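Local coordinates for glycosyl hydrolase, BNR repeat (Ralstonia eutropha, PDB 3B7F), which is probably a glycosyl hydrolase with BNR repeats, folded as a seven-bladed beta-propeller, whose substrate is not established, at residues Met24-Leu36 and Leu47-Val61. Numbering follows the deposited sequence.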
loop_
_atom_site.group_PDB
_atom_site.type_symbol
_atom_site.label_atom_id
_atom_site.label_comp_id
_atom_site.label_asym_id
_atom_site.label_seq_id
_atom_site.Cartn_x
_atom_site.Cartn_y
_atom_site.Cartn_z
HETATM N N MSE A 24 14.582 -8.613 -3.466
HETATM C CA MSE A 24 14.030 -9.228 -2.303
HETATM C C MSE A 24 12.583 -8.816 -2.229
HETATM O O MSE A 24 12.262 -7.695 -2.565
HETATM C CB MSE A 24 14.779 -8.774 -1.061
HETATM C CG MSE A 24 14.245 -9.402 0.238
HETATM SE SE MSE A 24 15.481 -9.242 1.740
HETATM C CE MSE A 24 16.792 -10.548 1.060
ATOM N N LEU A 25 11.716 -9.737 -1.811
ATOM C CA LEU A 25 10.292 -9.453 -1.592
ATOM C C LEU A 25 10.052 -9.768 -0.131
ATOM O O LEU A 25 10.490 -10.785 0.328
ATOM C CB LEU A 25 9.372 -10.290 -2.483
ATOM C CG LEU A 25 9.561 -10.199 -3.999
ATOM C CD1 LEU A 25 8.618 -11.196 -4.643
ATOM C CD2 LEU A 25 9.342 -8.760 -4.551
ATOM N N LEU A 26 9.388 -8.863 0.571
ATOM C CA LEU A 26 9.098 -8.938 1.999
ATOM C C LEU A 26 7.621 -9.235 2.063
ATOM O O LEU A 26 6.825 -8.363 1.702
ATOM C CB LEU A 26 9.406 -7.591 2.660
ATOM C CG LEU A 26 10.694 -6.862 2.261
ATOM C CD1 LEU A 26 10.796 -5.513 3.068
ATOM C CD2 LEU A 26 11.911 -7.743 2.460
ATOM N N VAL A 27 7.264 -10.446 2.532
ATOM C CA VAL A 27 5.927 -10.958 2.465
ATOM C C VAL A 27 5.289 -11.079 3.843
ATOM O O VAL A 27 5.729 -11.897 4.659
ATOM C CB VAL A 27 5.909 -12.370 1.792
ATOM C CG1 VAL A 27 4.472 -12.856 1.622
ATOM C CG2 VAL A 27 6.662 -12.363 0.456
ATOM N N ALA A 28 4.241 -10.288 4.071
ATOM C CA ALA A 28 3.510 -10.253 5.327
ATOM C C ALA A 28 2.279 -11.115 5.192
ATOM O O ALA A 28 1.512 -10.941 4.240
ATOM C CB ALA A 28 3.107 -8.804 5.670
ATOM N N THR A 29 2.100 -12.062 6.119
ATOM C CA THR A 29 0.932 -12.931 6.106
ATOM C C THR A 29 0.304 -12.978 7.478
ATOM O O THR A 29 0.895 -12.569 8.491
ATOM C CB THR A 29 1.246 -14.400 5.668
ATOM O OG1 THR A 29 1.686 -15.161 6.792
ATOM C CG2 THR A 29 2.264 -14.458 4.532
ATOM N N ILE A 30 -0.906 -13.520 7.491
ATOM C CA ILE A 30 -1.688 -13.696 8.685
ATOM C C ILE A 30 -1.008 -14.571 9.760
ATOM O O ILE A 30 -1.383 -14.460 10.935
ATOM C CB ILE A 30 -3.080 -14.264 8.313
ATOM C CG1 ILE A 30 -4.107 -14.017 9.432
ATOM C CG2 ILE A 30 -2.944 -15.758 7.910
ATOM C CD1 ILE A 30 -5.590 -14.203 8.985
ATOM N N LYS A 31 -0.033 -15.414 9.371
ATOM C CA LYS A 31 0.697 -16.275 10.319
ATOM C C LYS A 31 2.215 -16.186 10.250
ATOM O O LYS A 31 2.896 -17.120 10.684
ATOM C CB LYS A 31 0.246 -17.758 10.173
ATOM C CG LYS A 31 -1.202 -18.020 10.569
ATOM C CD LYS A 31 -1.446 -17.915 12.077
ATOM C CE LYS A 31 -2.917 -18.104 12.361
ATOM N NZ LYS A 31 -3.183 -17.900 13.781
ATOM N N GLY A 32 2.746 -15.056 9.769
ATOM C CA GLY A 32 4.198 -14.828 9.756
ATOM C C GLY A 32 4.703 -14.042 8.574
ATOM O O GLY A 32 3.938 -13.692 7.666
ATOM N N ALA A 33 6.006 -13.776 8.624
ATOM C CA ALA A 33 6.756 -13.091 7.589
ATOM C C ALA A 33 7.602 -14.112 6.822
ATOM O O ALA A 33 8.221 -15.010 7.405
ATOM C CB ALA A 33 7.663 -12.008 8.183
ATOM N N TRP A 34 7.589 -13.986 5.503
ATOM C CA TRP A 34 8.435 -14.784 4.635
ATOM C C TRP A 34 9.167 -13.773 3.761
ATOM O O TRP A 34 8.739 -12.631 3.635
ATOM C CB TRP A 34 7.644 -15.787 3.816
ATOM C CG TRP A 34 7.358 -17.103 4.451
ATOM C CD1 TRP A 34 8.045 -18.264 4.246
ATOM C CD2 TRP A 34 6.281 -17.427 5.338
ATOM N NE1 TRP A 34 7.464 -19.279 4.945
ATOM C CE2 TRP A 34 6.382 -18.796 5.627
ATOM C CE3 TRP A 34 5.270 -16.679 5.959
ATOM C CZ2 TRP A 34 5.511 -19.446 6.503
ATOM C CZ3 TRP A 34 4.387 -17.333 6.812
ATOM C CH2 TRP A 34 4.507 -18.704 7.061
ATOM N N PHE A 35 10.294 -14.217 3.214
ATOM C CA PHE A 35 11.192 -13.391 2.438
ATOM C C PHE A 35 11.624 -14.152 1.231
ATOM O O PHE A 35 11.990 -15.328 1.348
ATOM C CB PHE A 35 12.402 -13.026 3.273
ATOM C CG PHE A 35 12.054 -12.236 4.482
ATOM C CD1 PHE A 35 11.961 -10.862 4.414
ATOM C CD2 PHE A 35 11.757 -12.870 5.682
ATOM C CE1 PHE A 35 11.594 -10.116 5.532
ATOM C CE2 PHE A 35 11.405 -12.132 6.798
ATOM C CZ PHE A 35 11.332 -10.752 6.721
ATOM N N LEU A 36 11.548 -13.502 0.068
ATOM C CA LEU A 36 11.944 -14.132 -1.200
ATOM C C LEU A 36 13.140 -13.393 -1.748
ATOM O O LEU A 36 13.135 -12.183 -1.753
ATOM C CB LEU A 36 10.793 -14.166 -2.209
ATOM C CG LEU A 36 9.792 -15.299 -2.069
ATOM C CD1 LEU A 36 8.442 -14.927 -2.668
ATOM C CD2 LEU A 36 10.371 -16.618 -2.688
ATOM N N LEU A 47 13.229 -18.998 -0.929
ATOM C CA LEU A 47 12.298 -18.660 0.132
ATOM C C LEU A 47 12.929 -18.846 1.521
ATOM O O LEU A 47 13.427 -19.919 1.821
ATOM C CB LEU A 47 11.057 -19.557 0.030
ATOM C CG LEU A 47 9.847 -19.249 0.921
ATOM C CD1 LEU A 47 9.269 -17.852 0.561
ATOM C CD2 LEU A 47 8.822 -20.323 0.775
ATOM N N ARG A 48 12.900 -17.797 2.343
ATOM C CA ARG A 48 13.307 -17.856 3.741
ATOM C C ARG A 48 12.093 -17.532 4.612
ATOM O O ARG A 48 11.273 -16.688 4.260
ATOM C CB ARG A 48 14.469 -16.883 4.039
ATOM C CG ARG A 48 14.581 -16.402 5.546
ATOM C CD ARG A 48 15.883 -15.629 5.883
ATOM N NE ARG A 48 15.627 -14.474 6.777
ATOM C CZ ARG A 48 15.538 -13.167 6.414
ATOM N NH1 ARG A 48 15.680 -12.729 5.136
ATOM N NH2 ARG A 48 15.313 -12.252 7.369
ATOM N N GLY A 49 12.010 -18.201 5.756
ATOM C CA GLY A 49 10.962 -18.006 6.738
ATOM C C GLY A 49 10.344 -19.352 7.086
ATOM O O GLY A 49 10.745 -20.362 6.534
ATOM N N PRO A 50 9.318 -19.365 7.956
ATOM C CA PRO A 50 8.715 -18.190 8.598
ATOM C C PRO A 50 9.580 -17.486 9.654
ATOM O O PRO A 50 10.447 -18.106 10.280
ATOM C CB PRO A 50 7.461 -18.753 9.297
ATOM C CG PRO A 50 7.709 -20.178 9.466
ATOM C CD PRO A 50 8.623 -20.605 8.326
ATOM N N VAL A 51 9.341 -16.185 9.774
ATOM C CA VAL A 51 9.891 -15.363 10.814
ATOM C C VAL A 51 8.616 -14.916 11.552
ATOM O O VAL A 51 7.653 -14.467 10.922
ATOM C CB VAL A 51 10.755 -14.190 10.289
ATOM C CG1 VAL A 51 11.260 -13.359 11.466
ATOM C CG2 VAL A 51 11.937 -14.713 9.426
ATOM N N PHE A 52 8.615 -15.066 12.867
ATOM C CA PHE A 52 7.477 -14.731 13.717
ATOM C C PHE A 52 6.263 -15.597 13.363
ATOM O O PHE A 52 5.152 -15.076 13.263
ATOM C CB PHE A 52 7.117 -13.216 13.689
ATOM C CG PHE A 52 8.136 -12.333 14.335
ATOM C CD1 PHE A 52 8.295 -12.343 15.716
ATOM C CD2 PHE A 52 8.907 -11.462 13.587
ATOM C CE1 PHE A 52 9.225 -11.526 16.325
ATOM C CE2 PHE A 52 9.837 -10.642 14.198
ATOM C CZ PHE A 52 9.998 -10.678 15.557
ATOM N N LEU A 53 6.484 -16.901 13.152
ATOM C CA LEU A 53 5.387 -17.831 12.838
ATOM C C LEU A 53 4.344 -17.715 13.925
ATOM O O LEU A 53 4.687 -17.665 15.102
ATOM C CB LEU A 53 5.851 -19.286 12.724
ATOM C CG LEU A 53 4.845 -20.409 12.374
ATOM C CD1 LEU A 53 4.308 -20.365 10.937
ATOM C CD2 LEU A 53 5.529 -21.737 12.598
ATOM N N GLY A 54 3.081 -17.636 13.510
ATOM C CA GLY A 54 1.944 -17.484 14.411
ATOM C C GLY A 54 1.487 -16.073 14.729
ATOM O O GLY A 54 0.442 -15.901 15.344
ATOM N N HIS A 55 2.267 -15.066 14.322
ATOM C CA HIS A 55 1.905 -13.670 14.477
ATOM C C HIS A 55 1.301 -13.197 13.151
ATOM O O HIS A 55 1.679 -13.675 12.087
ATOM C CB HIS A 55 3.141 -12.828 14.796
ATOM C CG HIS A 55 3.806 -13.155 16.107
ATOM N ND1 HIS A 55 4.462 -12.200 16.855
ATOM C CD2 HIS A 55 3.904 -14.314 16.809
ATOM C CE1 HIS A 55 4.964 -12.764 17.938
ATOM N NE2 HIS A 55 4.632 -14.045 17.939
ATOM N N THR A 56 0.380 -12.251 13.243
ATOM C CA THR A 56 -0.273 -11.615 12.108
ATOM C C THR A 56 0.616 -10.447 11.725
ATOM O O THR A 56 0.828 -9.555 12.542
ATOM C CB THR A 56 -1.689 -11.132 12.484
ATOM O OG1 THR A 56 -2.459 -12.260 12.896
ATOM C CG2 THR A 56 -2.387 -10.470 11.301
ATOM N N ILE A 57 1.155 -10.474 10.505
ATOM C CA ILE A 57 2.062 -9.452 10.038
ATOM C C ILE A 57 1.337 -8.635 8.994
ATOM O O ILE A 57 0.904 -9.168 7.973
ATOM C CB ILE A 57 3.382 -10.029 9.426
ATOM C CG1 ILE A 57 3.963 -11.177 10.278
ATOM C CG2 ILE A 57 4.389 -8.865 9.168
ATOM C CD1 ILE A 57 4.233 -10.861 11.780
ATOM N N HIS A 58 1.243 -7.334 9.238
ATOM C CA HIS A 58 0.544 -6.433 8.332
ATOM C C HIS A 58 1.340 -5.739 7.244
ATOM O O HIS A 58 0.782 -5.443 6.191
ATOM C CB HIS A 58 -0.223 -5.393 9.155
ATOM C CG HIS A 58 -1.458 -5.960 9.758
ATOM N ND1 HIS A 58 -2.620 -6.107 9.028
ATOM C CD2 HIS A 58 -1.695 -6.498 10.979
ATOM C CE1 HIS A 58 -3.532 -6.683 9.792
ATOM N NE2 HIS A 58 -2.996 -6.933 10.977
ATOM N N HIS A 59 2.604 -5.452 7.491
ATOM C CA HIS A 59 3.412 -4.710 6.547
ATOM C C HIS A 59 4.889 -4.834 6.919
ATOM O O HIS A 59 5.227 -4.765 8.093
ATOM C CB HIS A 59 2.973 -3.249 6.587
ATOM C CG HIS A 59 3.229 -2.468 5.330
ATOM N ND1 HIS A 59 3.211 -1.097 5.322
ATOM C CD2 HIS A 59 3.495 -2.845 4.054
ATOM C CE1 HIS A 59 3.428 -0.660 4.093
ATOM N NE2 HIS A 59 3.577 -1.703 3.302
ATOM N N ILE A 60 5.745 -5.053 5.919
ATOM C CA ILE A 60 7.187 -5.153 6.137
ATOM C C ILE A 60 7.767 -4.198 5.106
ATOM O O ILE A 60 7.508 -4.361 3.905
ATOM C CB ILE A 60 7.783 -6.596 5.965
ATOM C CG1 ILE A 60 6.901 -7.681 6.606
ATOM C CG2 ILE A 60 9.195 -6.638 6.566
ATOM C CD1 ILE A 60 7.302 -9.076 6.233
ATOM N N VAL A 61 8.491 -3.181 5.572
ATOM C CA VAL A 61 9.047 -2.159 4.697
ATOM C C VAL A 61 10.524 -1.934 4.998
ATOM O O VAL A 61 10.915 -1.857 6.152
ATOM C CB VAL A 61 8.301 -0.835 4.859
ATOM C CG1 VAL A 61 8.855 0.206 3.876
ATOM C CG2 VAL A 61 6.786 -1.034 4.681
HETATM O O HOH W 1 5.479 -6.114 3.189
#
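Phe35 and Arg48 form an antiparallel hydrogen-bonded pair between strands 32-36 and 47-51. The bond from Arg48 N to Phe35 O is 2.8 Å and nearly straight. Ala33 and Val51 pair in the same way, with Ala33 N 2.9 Å from Val51 O. The register slips by one residue between these pairs, a beta bulge at Gly49 and the cis-Pro50. Past the strand ends, Gly54 N binds Lys31 O, reaching it from above the carbonyl plane. Ile57 N binds Thr29 O at 2.9 Å, and the hydroxyl of Thr56 donates to Ile30 O. The first of these bonds joins the type I turn 29-32 to the type II turn 52-55; the other two hold the start of strand 56-61 to the first turn.

The guanidinium of Arg48 lies flat on one face of the Phe35 ring, planes 7° apart, in a cation-pi stack with CZ 4.3 Å from the ring centroid. A bend at chi3 (139°) helps bring it back over the ring. Val51 CG2 meets the edge of the same ring at CE2. On the other side of the sheet, Pro50 CB sits over the six-membered ring of Trp34, 3.8 Å from its centroid. Ile60 reaches inward with CD1, which touches Ala33 CB at 3.5 Å, while its CB packs on Leu26 CB. One water bridges Leu26 O and Ile60 N.

Strands 24-29, 32-38 and 45-51 belong to one propeller blade, completed by the C-terminal strand 385-391, a Velcro-like closure of the ring. Strand 56-62 starts the next blade, so Ile57 and Ile60 pack between blades, where Met72 of strand 70-75 also touches Ala33 and Ile57.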